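Uncharacterized protein (Streptococcus mutans, PDB 3L7Y) binds magnesium and probably acts as a phosphatase of the haloacid dehalogenase superfamily. Local coordinates at residues Ala41-Gly46 against Gly254-Met259; Asp45-Asn50 against Tyr267-Ala272; Val76-Ser79 against Gln84-Glu87; Gly100-Asn105 against Tyr219-Thr224; Ala232-Leu237 against Leu260-Tyr265. All blocks are in the same frame, centred on the assembly; numbering follows the deposited sequence.

Contact 1 of 5, residues Ala41-Gly46 against Gly254-Met259. With MG (magnesium ion), chain B.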
# COMPACT_ATOMS: atom_id res chain seq x y z
N ALA A 41 -10.91 4.68 -5.08
CA ALA A 41 -9.76 3.95 -4.55
C ALA A 41 -9.18 4.73 -3.39
O ALA A 41 -8.96 5.92 -3.50
CB ALA A 41 -8.70 3.76 -5.64
N THR A 42 -8.93 4.06 -2.28
CA THR A 42 -8.35 4.77 -1.16
C THR A 42 -7.17 4.08 -0.51
O THR A 42 -7.18 2.86 -0.27
CB THR A 42 -9.38 5.05 -0.08
OG1 THR A 42 -8.80 5.91 0.92
CG2 THR A 42 -9.81 3.75 0.58
N ASP A 43 -6.16 4.87 -0.19
CA ASP A 43 -5.13 4.42 0.72
C ASP A 43 -5.76 4.15 2.09
O ASP A 43 -6.86 4.64 2.37
CB ASP A 43 -4.06 5.49 0.82
CG ASP A 43 -2.96 5.11 1.76
OD1 ASP A 43 -2.66 3.90 1.84
OD2 ASP A 43 -2.43 6.01 2.42
N MET A 44 -5.08 3.37 2.94
CA MET A 44 -5.60 3.02 4.26
C MET A 44 -5.00 3.83 5.42
O MET A 44 -5.61 4.79 5.91
CB MET A 44 -5.45 1.52 4.52
CG MET A 44 -6.42 0.68 3.72
SD MET A 44 -8.11 0.97 4.27
CE MET A 44 -8.09 0.11 5.85
N ASP A 45 -3.81 3.43 5.85
CA ASP A 45 -3.08 4.14 6.91
C ASP A 45 -2.87 5.60 6.55
O ASP A 45 -2.28 5.89 5.52
CB ASP A 45 -1.72 3.48 7.14
CG ASP A 45 -1.84 2.01 7.56
OD1 ASP A 45 -2.65 1.70 8.46
OD2 ASP A 45 -1.14 1.16 6.97
N GLY A 46 -3.34 6.52 7.39
CA GLY A 46 -3.12 7.95 7.19
C GLY A 46 -4.14 8.61 6.28
O GLY A 46 -4.09 9.81 6.05
N GLY A 254 4.02 8.94 -0.18
CA GLY A 254 4.83 8.85 -1.38
C GLY A 254 4.38 7.72 -2.29
O GLY A 254 4.29 7.88 -3.51
N ASN A 255 4.07 6.57 -1.69
CA ASN A 255 3.60 5.41 -2.44
C ASN A 255 2.18 5.59 -3.02
O ASN A 255 1.65 4.69 -3.68
CB ASN A 255 3.67 4.13 -1.59
CG ASN A 255 2.83 4.22 -0.32
OD1 ASN A 255 2.49 5.31 0.14
ND2 ASN A 255 2.49 3.06 0.26
N ASP A 256 1.57 6.76 -2.78
CA ASP A 256 0.28 7.10 -3.37
C ASP A 256 0.41 8.01 -4.60
O ASP A 256 -0.58 8.35 -5.24
CB ASP A 256 -0.62 7.83 -2.36
CG ASP A 256 -1.02 6.96 -1.19
OD1 ASP A 256 -1.37 5.77 -1.42
OD2 ASP A 256 -0.99 7.46 -0.05
N ILE A 257 1.63 8.44 -4.92
CA ILE A 257 1.79 9.50 -5.92
C ILE A 257 1.41 9.08 -7.35
O ILE A 257 0.78 9.85 -8.07
CB ILE A 257 3.19 10.15 -5.89
CG1 ILE A 257 3.35 11.03 -4.65
CG2 ILE A 257 3.42 11.02 -7.12
CD1 ILE A 257 4.82 11.49 -4.44
N GLU A 258 1.80 7.87 -7.78
CA GLU A 258 1.39 7.43 -9.12
C GLU A 258 -0.14 7.29 -9.20
O GLU A 258 -0.76 7.57 -10.23
CB GLU A 258 2.08 6.11 -9.51
CG GLU A 258 3.62 6.15 -9.48
CD GLU A 258 4.21 5.88 -8.10
OE1 GLU A 258 3.44 5.72 -7.13
OE2 GLU A 258 5.45 5.82 -7.99
N MET A 259 -0.74 6.83 -8.11
CA MET A 259 -2.20 6.67 -8.10
C MET A 259 -2.90 8.01 -8.20
O MET A 259 -3.88 8.15 -8.93
CB MET A 259 -2.65 5.96 -6.82
CG MET A 259 -4.18 5.91 -6.64
SD MET A 259 -4.66 4.83 -5.26
CE MET A 259 -4.27 5.87 -3.85
MG MG B . -0.54 6.13 3.97
O HOH W 1 -0.13 2.39 2.05
O HOH W 2 -0.29 3.58 4.16
O HOH W 3 0.39 5.80 1.72
O HOH W 4 1.92 5.82 4.21
O HOH W 5 0.57 7.36 5.81

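Contact 2 of 5, residues Asp45-Asn50 against Tyr267-Ala272. With MG (magnesium ion), chain B.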
# COMPACT_ATOMS: atom_id res chain seq x y z
N ASP A 45 -3.81 3.43 5.85
CA ASP A 45 -3.08 4.14 6.91
C ASP A 45 -2.87 5.60 6.55
O ASP A 45 -2.28 5.89 5.52
CB ASP A 45 -1.72 3.48 7.14
CG ASP A 45 -1.84 2.01 7.56
OD1 ASP A 45 -2.65 1.70 8.46
OD2 ASP A 45 -1.14 1.16 6.97
N GLY A 46 -3.34 6.52 7.39
CA GLY A 46 -3.12 7.95 7.19
C GLY A 46 -4.14 8.61 6.28
O GLY A 46 -4.09 9.81 6.05
N THR A 47 -5.06 7.80 5.75
CA THR A 47 -6.02 8.24 4.76
C THR A 47 -7.43 7.77 5.15
O THR A 47 -8.15 8.50 5.82
CB THR A 47 -5.65 7.74 3.34
OG1 THR A 47 -4.32 8.19 3.02
CG2 THR A 47 -6.63 8.30 2.30
N PHE A 48 -7.82 6.56 4.73
CA PHE A 48 -9.11 6.00 5.14
C PHE A 48 -9.12 5.82 6.66
O PHE A 48 -10.11 6.13 7.32
CB PHE A 48 -9.36 4.65 4.44
CG PHE A 48 -10.74 4.05 4.69
CD1 PHE A 48 -11.84 4.45 3.94
CD2 PHE A 48 -10.92 3.05 5.64
CE1 PHE A 48 -13.11 3.88 4.15
CE2 PHE A 48 -12.17 2.46 5.85
CZ PHE A 48 -13.28 2.89 5.11
N LEU A 49 -8.00 5.34 7.20
CA LEU A 49 -7.89 5.10 8.64
C LEU A 49 -7.50 6.37 9.38
O LEU A 49 -6.68 7.16 8.90
CB LEU A 49 -6.88 3.99 8.93
CG LEU A 49 -7.23 2.63 8.32
CD1 LEU A 49 -6.13 1.61 8.61
CD2 LEU A 49 -8.61 2.16 8.84
N ASN A 50 -8.10 6.56 10.55
CA ASN A 50 -7.79 7.70 11.39
C ASN A 50 -6.50 7.42 12.15
O ASN A 50 -5.91 6.37 11.97
CB ASN A 50 -8.96 8.03 12.34
CG ASN A 50 -9.23 6.93 13.36
OD1 ASN A 50 -8.34 6.18 13.74
ND2 ASN A 50 -10.47 6.85 13.84
N TYR A 267 -7.44 13.08 -4.58
CA TYR A 267 -7.56 13.79 -3.31
C TYR A 267 -6.36 13.51 -2.41
O TYR A 267 -6.14 12.36 -2.04
CB TYR A 267 -8.85 13.38 -2.58
CG TYR A 267 -10.11 13.93 -3.20
CD1 TYR A 267 -10.66 15.13 -2.76
CD2 TYR A 267 -10.72 13.27 -4.25
CE1 TYR A 267 -11.82 15.65 -3.34
CE2 TYR A 267 -11.87 13.78 -4.85
CZ TYR A 267 -12.42 14.97 -4.39
OH TYR A 267 -13.55 15.47 -4.98
N ALA A 268 -5.59 14.55 -2.07
CA ALA A 268 -4.61 14.44 -0.99
C ALA A 268 -5.28 14.79 0.33
O ALA A 268 -6.01 15.78 0.40
CB ALA A 268 -3.42 15.36 -1.23
N MET A 269 -5.04 14.00 1.36
CA MET A 269 -5.57 14.30 2.68
C MET A 269 -4.96 15.59 3.21
O MET A 269 -3.81 15.91 2.89
CB MET A 269 -5.30 13.14 3.65
CG MET A 269 -5.77 11.78 3.13
SD MET A 269 -7.54 11.77 2.74
CE MET A 269 -8.26 12.04 4.37
N ALA A 270 -5.72 16.35 3.99
CA ALA A 270 -5.20 17.57 4.61
C ALA A 270 -3.89 17.32 5.36
O ALA A 270 -3.06 18.22 5.48
CB ALA A 270 -6.23 18.19 5.55
N ASN A 271 -3.72 16.10 5.87
CA ASN A 271 -2.51 15.73 6.64
C ASN A 271 -1.32 15.26 5.80
O ASN A 271 -0.26 14.99 6.34
CB ASN A 271 -2.83 14.68 7.71
CG ASN A 271 -3.62 13.51 7.17
OD1 ASN A 271 -4.81 13.64 6.90
ND2 ASN A 271 -2.96 12.36 6.99
N ALA A 272 -1.50 15.15 4.49
CA ALA A 272 -0.42 14.70 3.63
C ALA A 272 0.67 15.77 3.53
O ALA A 272 0.40 16.94 3.78
CB ALA A 272 -0.95 14.32 2.25
MG MG B . -0.54 6.13 3.97
O HOH W 4 1.92 5.82 4.21
O HOH W 3 0.39 5.80 1.72
O HOH W 2 -0.29 3.58 4.16
O HOH W 5 0.57 7.36 5.81

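Contact 3 of 5, residues Val76-Ser79 against Gln84-Glu87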
# COMPACT_ATOMS: atom_id res chain seq x y z
N VAL A 76 -9.65 -0.78 -2.05
CA VAL A 76 -8.70 -0.52 -0.98
C VAL A 76 -7.28 -0.68 -1.56
O VAL A 76 -6.94 -1.75 -2.04
CB VAL A 76 -8.94 -1.50 0.18
CG1 VAL A 76 -7.89 -1.36 1.26
CG2 VAL A 76 -10.34 -1.29 0.75
N ALA A 77 -6.48 0.38 -1.54
CA ALA A 77 -5.15 0.36 -2.17
C ALA A 77 -4.04 0.70 -1.17
O ALA A 77 -3.87 1.86 -0.80
CB ALA A 77 -5.10 1.32 -3.36
N SER A 78 -3.29 -0.31 -0.74
CA SER A 78 -2.38 -0.14 0.38
C SER A 78 -1.06 -0.90 0.19
O SER A 78 -0.99 -1.88 -0.56
CB SER A 78 -3.09 -0.59 1.68
OG SER A 78 -2.23 -0.56 2.81
N SER A 79 -0.01 -0.47 0.87
CA SER A 79 1.21 -1.25 0.90
C SER A 79 1.05 -2.53 1.73
O SER A 79 1.77 -3.50 1.51
CB SER A 79 2.36 -0.42 1.45
OG SER A 79 2.22 -0.23 2.84
N GLN A 84 -4.02 -8.57 5.87
CA GLN A 84 -4.16 -7.57 6.91
C GLN A 84 -5.25 -6.57 6.53
O GLN A 84 -5.95 -6.04 7.39
CB GLN A 84 -2.82 -6.88 7.20
CG GLN A 84 -2.88 -5.83 8.31
CD GLN A 84 -3.26 -4.43 7.80
OE1 GLN A 84 -3.87 -4.28 6.74
NE2 GLN A 84 -2.89 -3.41 8.56
N LEU A 85 -5.42 -6.31 5.23
CA LEU A 85 -6.43 -5.34 4.79
C LEU A 85 -7.86 -5.83 4.97
O LEU A 85 -8.77 -5.04 5.20
CB LEU A 85 -6.21 -4.94 3.34
CG LEU A 85 -4.93 -4.16 3.08
CD1 LEU A 85 -4.60 -4.17 1.60
CD2 LEU A 85 -5.05 -2.75 3.61
N ARG A 86 -8.08 -7.14 4.84
CA ARG A 86 -9.44 -7.64 4.86
C ARG A 86 -10.01 -7.53 6.27
O ARG A 86 -11.22 -7.39 6.45
CB ARG A 86 -9.52 -9.08 4.36
CG ARG A 86 -8.84 -10.05 5.29
CD ARG A 86 -9.60 -11.35 5.41
NE ARG A 86 -9.42 -12.22 4.26
CZ ARG A 86 -8.42 -13.09 4.13
NH1 ARG A 86 -7.49 -13.19 5.08
NH2 ARG A 86 -8.35 -13.86 3.05
N GLU A 87 -9.13 -7.60 7.27
CA GLU A 87 -9.56 -7.58 8.67
C GLU A 87 -10.29 -6.28 8.99
O GLU A 87 -11.09 -6.23 9.93
CB GLU A 87 -8.36 -7.73 9.61
CG GLU A 87 -7.77 -9.12 9.71
CD GLU A 87 -6.63 -9.18 10.71
OE1 GLU A 87 -6.48 -10.21 11.39
OE2 GLU A 87 -5.88 -8.19 10.83

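Contact 4 of 5, residues Gly100-Asn105 against Tyr219-Thr224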
# COMPACT_ATOMS: atom_id res chain seq x y z
N GLY A 100 -3.05 -4.87 -2.52
CA GLY A 100 -2.08 -4.93 -1.44
C GLY A 100 -0.65 -4.94 -1.95
O GLY A 100 -0.42 -5.10 -3.14
N GLU A 101 0.32 -4.79 -1.05
CA GLU A 101 1.74 -4.83 -1.41
C GLU A 101 2.13 -3.69 -2.36
O GLU A 101 3.15 -3.76 -3.06
CB GLU A 101 2.12 -6.19 -2.01
CG GLU A 101 1.54 -7.41 -1.29
CD GLU A 101 2.15 -7.69 0.08
OE1 GLU A 101 3.20 -7.12 0.40
OE2 GLU A 101 1.56 -8.49 0.84
N ASN A 102 1.33 -2.63 -2.34
CA ASN A 102 1.44 -1.49 -3.26
C ASN A 102 0.99 -1.80 -4.67
O ASN A 102 0.93 -0.89 -5.52
CB ASN A 102 2.85 -0.89 -3.30
CG ASN A 102 3.29 -0.36 -1.95
OD1 ASN A 102 2.72 0.59 -1.42
ND2 ASN A 102 4.32 -0.98 -1.39
N GLY A 103 0.66 -3.06 -4.94
CA GLY A 103 0.22 -3.40 -6.28
C GLY A 103 0.38 -4.82 -6.77
O GLY A 103 -0.42 -5.27 -7.59
N ALA A 104 1.40 -5.53 -6.29
CA ALA A 104 1.71 -6.87 -6.78
C ALA A 104 0.62 -7.89 -6.46
O ALA A 104 0.55 -8.95 -7.10
CB ALA A 104 3.05 -7.36 -6.22
N ASN A 105 -0.23 -7.59 -5.48
CA ASN A 105 -1.31 -8.52 -5.13
C ASN A 105 -2.65 -7.85 -5.18
O ASN A 105 -2.90 -6.89 -4.44
CB ASN A 105 -1.07 -9.14 -3.75
CG ASN A 105 -1.92 -10.39 -3.50
OD1 ASN A 105 -2.23 -10.71 -2.35
ND2 ASN A 105 -2.30 -11.09 -4.56
N TYR A 219 9.92 4.22 6.67
CA TYR A 219 9.72 2.95 5.96
C TYR A 219 9.96 3.03 4.44
O TYR A 219 9.61 4.02 3.80
CB TYR A 219 8.33 2.37 6.22
CG TYR A 219 8.11 1.93 7.65
CD1 TYR A 219 7.47 2.76 8.56
CD2 TYR A 219 8.57 0.69 8.09
CE1 TYR A 219 7.28 2.36 9.87
CE2 TYR A 219 8.39 0.29 9.40
CZ TYR A 219 7.74 1.13 10.28
OH TYR A 219 7.55 0.74 11.58
N ILE A 220 10.57 1.98 3.89
CA ILE A 220 10.72 1.84 2.45
C ILE A 220 10.24 0.46 2.05
O ILE A 220 10.73 -0.55 2.57
CB ILE A 220 12.19 1.94 2.02
CG1 ILE A 220 12.77 3.33 2.27
CG2 ILE A 220 12.34 1.55 0.56
CD1 ILE A 220 14.30 3.33 2.29
N ASP A 221 9.29 0.40 1.13
CA ASP A 221 8.89 -0.87 0.55
C ASP A 221 9.73 -1.07 -0.68
O ASP A 221 9.87 -0.16 -1.50
CB ASP A 221 7.41 -0.86 0.17
CG ASP A 221 6.51 -1.03 1.37
OD1 ASP A 221 7.04 -1.34 2.46
OD2 ASP A 221 5.28 -0.85 1.23
N ILE A 222 10.33 -2.25 -0.79
CA ILE A 222 11.06 -2.62 -1.99
C ILE A 222 10.13 -3.48 -2.81
O ILE A 222 9.91 -4.65 -2.51
CB ILE A 222 12.37 -3.38 -1.66
CG1 ILE A 222 13.29 -2.48 -0.81
CG2 ILE A 222 13.05 -3.84 -2.94
CD1 ILE A 222 14.60 -3.12 -0.41
N ILE A 223 9.56 -2.89 -3.85
CA ILE A 223 8.59 -3.59 -4.66
C ILE A 223 9.18 -3.96 -6.00
O ILE A 223 10.23 -3.44 -6.38
CB ILE A 223 7.36 -2.69 -4.93
CG1 ILE A 223 7.81 -1.28 -5.35
CG2 ILE A 223 6.46 -2.63 -3.69
CD1 ILE A 223 6.76 -0.48 -6.18
N THR A 224 8.49 -4.85 -6.70
CA THR A 224 8.78 -5.14 -8.10
C THR A 224 8.60 -3.85 -8.88
O THR A 224 7.52 -3.24 -8.88
CB THR A 224 7.83 -6.22 -8.63
OG1 THR A 224 8.12 -7.47 -7.99
CG2 THR A 224 7.96 -6.37 -10.16

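Contact 5 of 5, residues Ala232-Leu237 against Leu260-Tyr265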
# COMPACT_ATOMS: atom_id res chain seq x y z
N ALA A 232 -1.62 -0.64 -10.46
CA ALA A 232 -2.70 -1.48 -10.00
C ALA A 232 -4.05 -0.94 -10.49
O ALA A 232 -4.76 -1.63 -11.12
CB ALA A 232 -2.67 -1.63 -8.57
N LEU A 233 -4.32 0.32 -10.23
CA LEU A 233 -5.54 0.96 -10.69
C LEU A 233 -5.68 0.94 -12.21
O LEU A 233 -6.69 0.72 -12.73
CB LEU A 233 -5.67 2.34 -10.13
CG LEU A 233 -6.47 2.41 -8.84
CD1 LEU A 233 -7.85 1.77 -8.96
CD2 LEU A 233 -5.82 1.83 -7.69
N GLN A 234 -4.61 1.14 -12.92
CA GLN A 234 -4.66 1.03 -14.37
C GLN A 234 -5.17 -0.36 -14.77
O GLN A 234 -6.06 -0.50 -15.61
CB GLN A 234 -3.28 1.30 -14.99
CG GLN A 234 -2.83 2.74 -14.85
CD GLN A 234 -1.50 3.02 -15.52
OE1 GLN A 234 -1.29 4.10 -16.07
NE2 GLN A 234 -0.60 2.04 -15.50
N GLN A 235 -4.61 -1.39 -14.15
CA GLN A 235 -5.05 -2.74 -14.45
C GLN A 235 -6.54 -2.92 -14.20
O GLN A 235 -7.24 -3.61 -14.95
CB GLN A 235 -4.25 -3.73 -13.60
CG GLN A 235 -2.77 -3.75 -13.95
CD GLN A 235 -2.54 -4.18 -15.37
OE1 GLN A 235 -1.83 -3.52 -16.13
NE2 GLN A 235 -3.17 -5.29 -15.76
N LEU A 236 -7.05 -2.31 -13.15
CA LEU A 236 -8.46 -2.48 -12.79
C LEU A 236 -9.36 -1.68 -13.73
O LEU A 236 -10.38 -2.19 -14.21
CB LEU A 236 -8.69 -2.12 -11.33
CG LEU A 236 -8.05 -3.08 -10.31
CD1 LEU A 236 -8.00 -2.44 -8.95
CD2 LEU A 236 -8.84 -4.39 -10.26
N LEU A 237 -8.98 -0.43 -13.98
CA LEU A 237 -9.67 0.39 -14.97
C LEU A 237 -9.73 -0.33 -16.32
O LEU A 237 -10.78 -0.42 -16.95
CB LEU A 237 -8.97 1.74 -15.12
CG LEU A 237 -9.02 2.69 -13.91
CD1 LEU A 237 -8.18 3.95 -14.14
CD2 LEU A 237 -10.46 3.07 -13.57
N LEU A 260 -2.42 8.98 -7.43
CA LEU A 260 -2.97 10.31 -7.42
C LEU A 260 -2.83 11.00 -8.78
O LEU A 260 -3.79 11.59 -9.30
CB LEU A 260 -2.30 11.15 -6.33
CG LEU A 260 -3.02 11.41 -4.99
CD1 LEU A 260 -4.31 10.61 -4.82
CD2 LEU A 260 -2.06 11.25 -3.80
N LYS A 261 -1.63 10.93 -9.37
CA LYS A 261 -1.43 11.51 -10.68
C LYS A 261 -2.35 10.87 -11.72
O LYS A 261 -2.80 11.53 -12.65
CB LYS A 261 0.04 11.39 -11.11
CG LYS A 261 0.96 12.31 -10.32
CD LYS A 261 2.43 12.10 -10.68
N LEU A 262 -2.65 9.59 -11.53
CA LEU A 262 -3.48 8.86 -12.47
C LEU A 262 -4.93 9.30 -12.43
O LEU A 262 -5.56 9.48 -13.48
CB LEU A 262 -3.42 7.36 -12.19
CG LEU A 262 -4.44 6.54 -12.98
CD1 LEU A 262 -4.01 6.40 -14.44
CD2 LEU A 262 -4.65 5.17 -12.34
N ALA A 263 -5.46 9.46 -11.22
CA ALA A 263 -6.89 9.70 -11.04
C ALA A 263 -7.24 11.14 -11.43
O ALA A 263 -6.58 12.08 -11.00
CB ALA A 263 -7.28 9.45 -9.59
N LYS A 264 -8.28 11.31 -12.24
CA LYS A 264 -8.77 12.65 -12.49
C LYS A 264 -9.27 13.26 -11.19
O LYS A 264 -8.97 14.43 -10.89
CB LYS A 264 -9.86 12.66 -13.56
CG LYS A 264 -10.48 14.06 -13.77
CD LYS A 264 -11.62 14.03 -14.79
CE LYS A 264 -11.91 15.45 -15.30
NZ LYS A 264 -12.82 15.44 -16.47
N TYR A 265 -10.02 12.49 -10.39
CA TYR A 265 -10.51 13.00 -9.10
C TYR A 265 -9.61 12.57 -7.93
O TYR A 265 -9.98 11.74 -7.07
CB TYR A 265 -11.99 12.67 -8.88
CG TYR A 265 -12.83 13.09 -10.06
CD1 TYR A 265 -13.17 14.44 -10.26
CD2 TYR A 265 -13.25 12.17 -11.01
CE1 TYR A 265 -13.93 14.84 -11.37
CE2 TYR A 265 -13.99 12.56 -12.12
CZ TYR A 265 -14.34 13.89 -12.28
OH TYR A 265 -15.08 14.26 -13.38

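Contact 1 of 5, residues Ala41-Gly46 against Gly254-Met259
Asp43 and Asp256 bring their carboxylates together beside a magnesium ion, in the site formed by the first and fourth signature motifs of the haloacid dehalogenase fold: Asp43 opens the DxDGT signature after strand 39-42, and Asp256 closes the GDGxND loop that leads into helix 257-262. Asp43 OD2 binds magnesium at 2.4 Å, and Asp45 adds its backbone O at 2.3 Å from the metal. Asp252 OD2 and four waters complete the shell. Water 3 links the metal to the second segment, since it is a ligand of the ion and donates to Asn255 OD1 at 2.7 Å and to Asp256 OD2 at 2.8 Å.

The first torsion of Asp43 (chi1 179°, CG anti to the backbone N) sends its carboxylate onward to the ion. The two acids cross at about a right angle, carboxylate planes 58° apart, with Asp43 OD2 and Asp256 OD2 separated by 3.2 Å as two acceptors. Each has help from a second shell. Lys229 NZ makes salt bridges with OD1 of both acids, Thr47 OG1 bonds Asp43 OD2, and the backbone N atoms of Asp252 and Gly253 hold Asp256 OD2. Behind this polar group, Met259 runs back to the strand and bends at its last torsion: SD lies 4.2 Å from Ala41 CB, and CE lies 4.2 Å from Asp43 N.

Contact 2 of 5, residues Asp45-Asn50 against Tyr267-Ala272
Gly46 and Asn271 are joined by a single hydrogen bond, and beside it Thr47 is packed against Met269. The packed half is the buried one. Thr47 CG2 stands anti to its own N (chi1 -56° for OG1) and rests on the thioether, 3.6 Å from Met269 SD and 3.7 Å from Met269 CG, its hydroxyl turned to the magnesium ligand Asp43. Bends at chi2 and chi3 of Met269 lay CG and SD across the threonine methyl and bring Met269 CE to 3.8 Å from Thr47 O.

The partly exposed half is polar and more sparsely packed. Asn271 ND2 gives a nearly straight bond to Gly46 O, 2.9 Å long with an N-H...O angle of 169°. It arrives in the carbonyl plane on a lone pair, and the acceptor lies in the plane of the amide. Asn271 belongs to the type I turn Met269-Ala272, closed by Ala272 N bonding Met269 O. Its OD1 takes Asn287 N; with both its N and O bonded, the rotation of the amide is fixed.

Gly46 and Thr47 complete the DxDGT motif, whose Asp45 O binds the magnesium. The contact therefore ties the metal-binding turn to the loop after strand 265-268, with Val292 of helix 291-301 packed on both Thr47 and Met269, and Phe250 of strand 247-251 and Thr42 of strand 39-42 touching Thr47.

Contact 3 of 5, residues Val76-Ser79 against Gln84-Glu87
Leu85 puts its two methyl groups against Val76, at the end of strand 73-77, and Ser78, just beyond it, both of which point toward the helix, and this apolar packing makes up the contact. CD2 does most of the touching: it lies 3.9 Å from Val76 CG1 and only 3.5 Å from Ser78 CB, tighter than usual for two carbons. Leu85 CD1 reaches the same serine carbon at 3.9 Å. Val76 CG1 is anti to its backbone N (chi1 174°), directed along the strand to meet the leucine; Val76 and Leu85 lie side by side, running in opposite senses. Met44 and Phe98 also border Leu85 and Val76.

The segments are the strand end and helix of the beta-alpha-beta unit 73-77, 82-86, 97-100 of the Rossmann-like core. Ser78, just past strand 73-77, is consistent with the Ser/Thr of motif II in this family.

The polar bonds are made outside the two segments. Ser78 OG is 3.7 Å from Leu85 CD2, and its hydrogen bond is with Asn80 N, within the loop that leads to the helix. Through the backbone Ser78 pairs with Val99 and Asn102, while Ala77 O accepts from Lys229 NZ.

Contact 4 of 5, residues Gly100-Asn105 against Tyr219-Thr224
Asn102 and Asp221 meet obliquely, amide and carboxylate planes turned 54° apart, and their polar ends share one hydrogen bond. Asn102 CG, beside the backbone N and anti to the carbonyl carbon, directs the amide at Asp221. Asn102 ND2 donates to Asp221 OD2 at 2.8 Å with an N-H...O angle of 157°. The acceptor lies close to the amide plane, whereas the donor comes to OD2 from the anti side, 17° out of the carboxylate plane. The remaining oxygens are engaged: Asn102 OD1 takes Asn255 ND2, and Asp221 OD1 bonds Thr186 OG1. Both buried groups are thus pinned at each end.

The bond crosses from core to cap. Asn102 sits between the antiparallel strands 97-100 and 105-108 of the Rossmann-like sheet, and Asp221 is on strand 219-224 of the second sheet, consistent with the alpha/beta cap of Cof-type members.

Ile223, two residues on and on the same side of the strand, lays its CG2 over the loop. That methyl is 3.5 Å from Asn102 ND2 and 3.6 Å from Glu101 O, flanking the amide and the backbone behind it. The loop is closed by Gly103 N to Gly100 O at 2.9 Å, while Glu101 OE1 is held by Lys184 and Ser142.

Contact 5 of 5, residues Ala232-Leu237 against Leu260-Tyr265
Two helices on the same face of the Rossmann-like sheet, 229-239 and 257-262, are joined here by one leucine near the end of the shorter one. Leu262 points at the longer helix and fits among Leu233, Gln234 and Leu237. Gln234 CG meets both methyls, at 3.9 Å from Leu262 CD1 and from Leu262 CD2. CD2 alone reaches the other two residues: it is 3.7 Å from Leu233 CB and 4.1 Å from Leu237 CD1, where the two leucines reach toward each other tip to tip.

Leu262 CG stands anti to the backbone N (chi1 170°), which carries the branch over to the longer helix. Leu233 offers its CB to Leu262, while the rest of its side chain leads away to Val39 and Ala41 of strand 39-42. Leu237 also reaches Val39, and Leu262 touches Leu247 of strand 247-251, so the leucine joins the two helices above neighbouring strands. Gln234 is at the exposed margin. Its chain runs extended beyond CG and slants across Leu262, its CG methylene against both methyls; Gln234 OE1, 3.9 Å from Leu262 CD1, merely lies alongside.

Just after Leu262 the helix ends, Ala263 leaving helical geometry and packing on Leu247 and Ala249, before the chain enters strand 265-268. Dispersion between methyl and methylene groups and exclusion of water carry the contact, with the amide of Gln234 placed where water can probably reach it; contact of this kind sets spacing without imposing the direction that a polar bond would.

Overall arrangement
Contacts 1 and 2, with centres about 8 Å apart, share Asp45 and Gly46 and both touch magnesium. Contact 3 lies about 11 Å from contact 1 between centres, on the neighbouring strand of the same sheet, with Thr42 O 2.9 Å from Ala77 N. Contact 4 brings the second sheet toward the site: Asn255 ND2 and Asn102 OD1 are 3.0 Å apart, and the side chain of Asn102 is about 8 Å from the ion. Contact 5 is more remote, the side chain of Leu233 about 14 Å from the metal, yet it meets contact 1 through Leu233 CD2 and Met259 SD, 4.0 Å apart, both contacts using helix 257-262.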